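Local coordinates for BluB-like flavoprotein (Clostridium difficile 630, PDB 3EO8) that binds flavin mononucleotide and probably acts as an oxidoreductase of the nitroreductase family, at residues E74-S79 / R85-V90; A175-E178 / G182-K185. One frame throughout, in Å; residues are numbered along the deposited sequence.

Contact 1 (E74-S79 / R85-V90)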
loop_
_atom_site.group_PDB
_atom_site.type_symbol
_atom_site.label_atom_id
_atom_site.label_comp_id
_atom_site.label_asym_id
_atom_site.label_seq_id
_atom_site.Cartn_x
_atom_site.Cartn_y
_atom_site.Cartn_z
ATOM N N GLU A 74 -32.078 -0.640 2.872
ATOM C CA GLU A 74 -32.260 -0.120 1.505
ATOM C C GLU A 74 -31.961 -1.186 0.419
ATOM O O GLU A 74 -32.613 -1.206 -0.626
ATOM C CB GLU A 74 -31.384 1.097 1.280
ATOM C CG GLU A 74 -31.629 2.193 2.289
ATOM C CD GLU A 74 -33.019 2.780 2.257
ATOM O OE1 GLU A 74 -33.670 2.776 1.192
ATOM O OE2 GLU A 74 -33.437 3.281 3.322
HETATM N N MSE A 75 -30.979 -2.039 0.660
HETATM C CA MSE A 75 -30.608 -3.084 -0.292
HETATM C C MSE A 75 -31.764 -4.054 -0.460
HETATM O O MSE A 75 -32.016 -4.528 -1.574
HETATM C CB MSE A 75 -29.390 -3.872 0.166
HETATM C CG MSE A 75 -28.040 -3.143 0.004
HETATM SE SE MSE A 75 -26.603 -4.236 0.541
HETATM C CE MSE A 75 -26.423 -5.267 -1.126
ATOM N N ASP A 76 -32.479 -4.347 0.628
ATOM C CA ASP A 76 -33.577 -5.301 0.564
ATOM C C ASP A 76 -34.675 -4.845 -0.374
ATOM O O ASP A 76 -35.418 -5.676 -0.900
ATOM C CB ASP A 76 -34.211 -5.527 1.942
ATOM C CG ASP A 76 -33.418 -6.508 2.820
ATOM O OD1 ASP A 76 -32.731 -7.403 2.276
ATOM O OD2 ASP A 76 -33.513 -6.384 4.056
ATOM N N LYS A 77 -34.817 -3.543 -0.555
ATOM C CA LYS A 77 -35.849 -3.008 -1.448
ATOM C C LYS A 77 -35.504 -3.217 -2.936
ATOM O O LYS A 77 -36.390 -3.132 -3.793
ATOM C CB LYS A 77 -36.052 -1.517 -1.196
ATOM C CG LYS A 77 -36.414 -1.137 0.256
ATOM C CD LYS A 77 -36.384 0.394 0.482
ATOM C CE LYS A 77 -36.485 0.746 1.976
ATOM N NZ LYS A 77 -36.843 2.149 2.247
ATOM N N VAL A 78 -34.236 -3.479 -3.230
ATOM C CA VAL A 78 -33.746 -3.670 -4.611
ATOM C C VAL A 78 -33.499 -5.149 -4.868
ATOM O O VAL A 78 -33.949 -5.693 -5.872
ATOM C CB VAL A 78 -32.415 -2.918 -4.858
ATOM C CG1 VAL A 78 -31.902 -3.157 -6.270
ATOM C CG2 VAL A 78 -32.562 -1.448 -4.580
ATOM N N SER A 79 -32.770 -5.803 -3.969
ATOM C CA SER A 79 -32.425 -7.198 -4.156
ATOM C C SER A 79 -32.139 -7.879 -2.828
ATOM O O SER A 79 -31.081 -7.671 -2.238
ATOM C CB SER A 79 -31.177 -7.325 -5.023
ATOM O OG SER A 79 -30.671 -8.650 -4.919
ATOM N N ARG A 85 -26.275 -11.667 0.559
ATOM C CA ARG A 85 -24.852 -11.852 0.339
ATOM C C ARG A 85 -24.046 -10.886 1.235
ATOM O O ARG A 85 -23.027 -11.272 1.835
ATOM C CB ARG A 85 -24.494 -11.727 -1.161
ATOM C CG ARG A 85 -24.883 -12.991 -1.964
ATOM C CD ARG A 85 -24.412 -13.028 -3.459
ATOM N NE ARG A 85 -25.221 -14.034 -4.184
ATOM C CZ ARG A 85 -24.805 -14.813 -5.198
ATOM N NH1 ARG A 85 -23.559 -14.751 -5.682
ATOM N NH2 ARG A 85 -25.655 -15.679 -5.736
ATOM N N PHE A 86 -24.530 -9.668 1.394
ATOM C CA PHE A 86 -23.839 -8.684 2.271
ATOM C C PHE A 86 -23.928 -9.048 3.769
ATOM O O PHE A 86 -22.955 -8.870 4.510
ATOM C CB PHE A 86 -24.399 -7.289 2.024
ATOM C CG PHE A 86 -23.624 -6.173 2.671
ATOM C CD1 PHE A 86 -22.276 -6.044 2.479
ATOM C CD2 PHE A 86 -24.281 -5.201 3.421
ATOM C CE1 PHE A 86 -21.576 -4.958 3.040
ATOM C CE2 PHE A 86 -23.593 -4.137 3.969
ATOM C CZ PHE A 86 -22.232 -4.033 3.781
ATOM N N ARG A 87 -25.066 -9.582 4.210
ATOM C CA ARG A 87 -25.184 -10.098 5.577
ATOM C C ARG A 87 -24.114 -11.145 5.886
ATOM O O ARG A 87 -23.477 -11.126 6.945
ATOM C CB ARG A 87 -26.579 -10.717 5.780
ATOM C CG ARG A 87 -27.694 -9.705 5.808
ATOM C CD ARG A 87 -29.135 -10.298 5.970
ATOM N NE ARG A 87 -30.059 -9.186 6.149
ATOM C CZ ARG A 87 -30.816 -8.617 5.209
ATOM N NH1 ARG A 87 -30.923 -9.101 3.975
ATOM N NH2 ARG A 87 -31.546 -7.574 5.537
ATOM N N LYS A 88 -23.941 -12.086 4.963
ATOM C CA LYS A 88 -22.982 -13.180 5.181
ATOM C C LYS A 88 -21.580 -12.602 5.131
ATOM O O LYS A 88 -20.720 -12.977 5.922
ATOM C CB LYS A 88 -23.135 -14.276 4.106
ATOM C CG LYS A 88 -22.214 -15.509 4.358
ATOM C CD LYS A 88 -22.410 -16.659 3.337
ATOM N N PHE A 89 -21.348 -11.694 4.186
ATOM C CA PHE A 89 -20.021 -11.091 4.019
ATOM C C PHE A 89 -19.527 -10.369 5.292
ATOM O O PHE A 89 -18.385 -10.553 5.734
ATOM C CB PHE A 89 -20.023 -10.119 2.833
ATOM C CG PHE A 89 -18.775 -9.328 2.726
ATOM C CD1 PHE A 89 -17.665 -9.843 2.102
ATOM C CD2 PHE A 89 -18.687 -8.065 3.311
ATOM C CE1 PHE A 89 -16.486 -9.109 2.040
ATOM C CE2 PHE A 89 -17.520 -7.341 3.243
ATOM C CZ PHE A 89 -16.419 -7.868 2.615
ATOM N N VAL A 90 -20.392 -9.550 5.885
ATOM C CA VAL A 90 -19.981 -8.791 7.065
ATOM C C VAL A 90 -19.634 -9.696 8.262
ATOM O O VAL A 90 -18.675 -9.412 8.980
ATOM C CB VAL A 90 -20.986 -7.725 7.409
ATOM C CG1 VAL A 90 -20.640 -7.038 8.739
ATOM C CG2 VAL A 90 -21.027 -6.753 6.268
#

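Contact 2 (A175-E178 / G182-K185)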
loop_
_atom_site.group_PDB
_atom_site.type_symbol
_atom_site.label_atom_id
_atom_site.label_comp_id
_atom_site.label_asym_id
_atom_site.label_seq_id
_atom_site.Cartn_x
_atom_site.Cartn_y
_atom_site.Cartn_z
ATOM N N ALA A 175 -15.490 8.011 16.044
ATOM C CA ALA A 175 -16.290 8.654 17.087
ATOM C C ALA A 175 -16.363 7.821 18.365
ATOM O O ALA A 175 -16.251 8.354 19.464
ATOM C CB ALA A 175 -17.688 8.921 16.563
ATOM N N VAL A 176 -16.579 6.516 18.229
ATOM C CA VAL A 176 -16.547 5.612 19.390
ATOM C C VAL A 176 -15.191 5.633 20.076
ATOM O O VAL A 176 -15.113 5.751 21.300
ATOM C CB VAL A 176 -16.863 4.149 18.996
ATOM C CG1 VAL A 176 -16.600 3.194 20.177
ATOM C CG2 VAL A 176 -18.296 4.062 18.486
ATOM N N LEU A 177 -14.118 5.502 19.302
ATOM C CA LEU A 177 -12.779 5.490 19.885
ATOM C C LEU A 177 -12.538 6.755 20.681
ATOM O O LEU A 177 -12.025 6.707 21.805
ATOM C CB LEU A 177 -11.724 5.382 18.779
ATOM C CG LEU A 177 -10.281 5.368 19.233
ATOM C CD1 LEU A 177 -10.004 4.124 20.108
ATOM C CD2 LEU A 177 -9.358 5.409 18.013
ATOM N N GLU A 178 -12.892 7.884 20.077
ATOM C CA GLU A 178 -12.699 9.203 20.712
ATOM C C GLU A 178 -13.518 9.320 22.005
ATOM O O GLU A 178 -12.997 9.717 23.043
ATOM C CB GLU A 178 -13.107 10.301 19.744
ATOM C CG GLU A 178 -12.860 11.712 20.211
ATOM C CD GLU A 178 -13.161 12.715 19.109
ATOM O OE1 GLU A 178 -12.483 12.675 18.029
ATOM O OE2 GLU A 178 -14.089 13.517 19.299
ATOM N N GLY A 182 -10.510 9.167 24.728
ATOM C CA GLY A 182 -9.831 10.438 24.611
ATOM C C GLY A 182 -8.846 10.562 23.452
ATOM O O GLY A 182 -8.225 11.610 23.309
ATOM N N PHE A 183 -8.685 9.526 22.621
ATOM C CA PHE A 183 -7.750 9.581 21.508
ATOM C C PHE A 183 -8.125 10.712 20.574
ATOM O O PHE A 183 -9.278 10.795 20.186
ATOM C CB PHE A 183 -7.770 8.251 20.739
ATOM C CG PHE A 183 -6.859 8.222 19.552
ATOM C CD1 PHE A 183 -5.496 8.067 19.717
ATOM C CD2 PHE A 183 -7.352 8.394 18.273
ATOM C CE1 PHE A 183 -4.652 8.048 18.631
ATOM C CE2 PHE A 183 -6.490 8.375 17.188
ATOM C CZ PHE A 183 -5.160 8.198 17.372
ATOM N N GLU A 184 -7.149 11.552 20.220
ATOM C CA GLU A 184 -7.361 12.686 19.313
ATOM C C GLU A 184 -6.737 12.385 17.950
ATOM O O GLU A 184 -5.506 12.398 17.820
ATOM C CB GLU A 184 -6.743 13.968 19.888
ATOM N N LYS A 185 -7.563 12.100 16.945
ATOM C CA LYS A 185 -7.053 11.674 15.631
ATOM C C LYS A 185 -6.414 12.814 14.839
ATOM O O LYS A 185 -5.654 12.563 13.905
ATOM C CB LYS A 185 -8.156 11.041 14.811
ATOM C CG LYS A 185 -9.273 11.997 14.369
ATOM C CD LYS A 185 -10.532 11.243 13.909
ATOM C CE LYS A 185 -11.668 12.214 13.615
ATOM N NZ LYS A 185 -13.000 11.526 13.509
HETATM O O HOH W 1 -10.150 11.302 17.693
HETATM O O HOH W 2 -13.869 11.307 15.999
#

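Contact 1 (E74-S79 / R85-V90)
Arg-87 reaches back from helix 80-93 to grip Asp-76, next along the chain from Met-75; together with Met-75 and Phe-86 the pair ties the two arms of a helical hairpin together near its bend. From CB the Arg-87 chain leaves with CG anti to the carbonyl carbon (chi1 -70°) and runs extended to NE, the side chain also touching Leu-72 of helix 54-75. At the tip the guanidinium meets the carboxylate end-on: NH1 donates to Asp-76 OD1 at 3.0 Å, with an N-H...O angle of 167°, and NH2 donates to Asp-76 OD2 at 2.7 Å. Both oxygens are approached on their syn side, and the two planar groups lie only 16° from coplanar, the geometry of a bidentate salt bridge. NH1 has a further acceptor in Asn-84 OD1, earlier on its own helix, which probably helps to fix the rotation of the guanidinium.

Beside this polar clasp, Met-75, a selenomethionine, brings SE within 3.8 Å of Phe-86 CD2. The selenium sits 4.6 Å from the centroid of the Phe-86 ring, oblique to it, which makes this a Met-aromatic contact. Val-90 CG2 lies over one face of the same ring, offset toward the rim, and the second subunit adds its own Leu-121 against Met-75 and Glu-118 against Phe-86. The contact thus joins a buried apolar pair, reached by the dimer partner, to a partly exposed ion pair whose two near-straight bonds, one to each oxygen, probably hold both charged groups in a fixed mutual orientation.

Contact 2 (A175-E178 / G182-K185)
The backbone of helix 170-181 ends with Gly-182 N donating to Glu-178 O at 3.1 Å, after which Gly-182 takes a positive phi of 79° and turns the chain out of the helix. Gly-182 is the C' residue of the helix, the glycine of a C-terminal cap with positive phi, leading here into the loop before strand 189-197. At these backbone angles a CB would press against the preceding carbonyl oxygen, which accounts for the glycine.

Once the chain has turned, Phe-183 comes back beside the helix. Leu-177 CD2 approaches Phe-183 CD2 to 3.6 Å, oblique to the ring; Leu-177 carries this methyl toward the loop because its chi1 of 180° sets CG opposite the backbone N. The same leucine also packs on Leu-105 and Phe-107 of strand 102-108, and the Phe-183 ring meets that of Phe-107, so the helix end and its loop are seated on the sheet. Thr-216 of the second subunit packs on Phe-183 as well.

The other flank is polar. Glu-178 runs extended alongside the loop, its CG 3.7 Å from Phe-183 O, and its OE1 is joined to the loop by two waters. Lys-185 NZ, which forms a salt bridge with Glu-174, stands 4.7 Å from Glu-178 OE1, and one water spans that gap. The second water donates to Glu-178 OE1 and to Phe-183 O, 2.7 Å from each, and accepts from Lys-185 N at 2.8 Å.

How the contacts relate
Contact 1 closes before contact 2 opens along the chain, and both belong to the nitroreductase fold. Their centres are 30 Å apart and their nearest atoms about 15 Å, so they do not touch. Helix 54-75 connects them: its C-terminal part runs into 74-79, while its earlier residues Leu-56, Lys-59 and Val-63 receive side chains of 175-178. Contact 1 belongs to the helical hairpin formed with helix 80-93, whose Phe-86 side chain is about 10 Å from a bound flavin; contact 2 lies away from the known FMN-binding residues, against strand 102-108 of the four-stranded sheet. Each meets the second subunit, at different residues, so both contribute residues to the dimer interface.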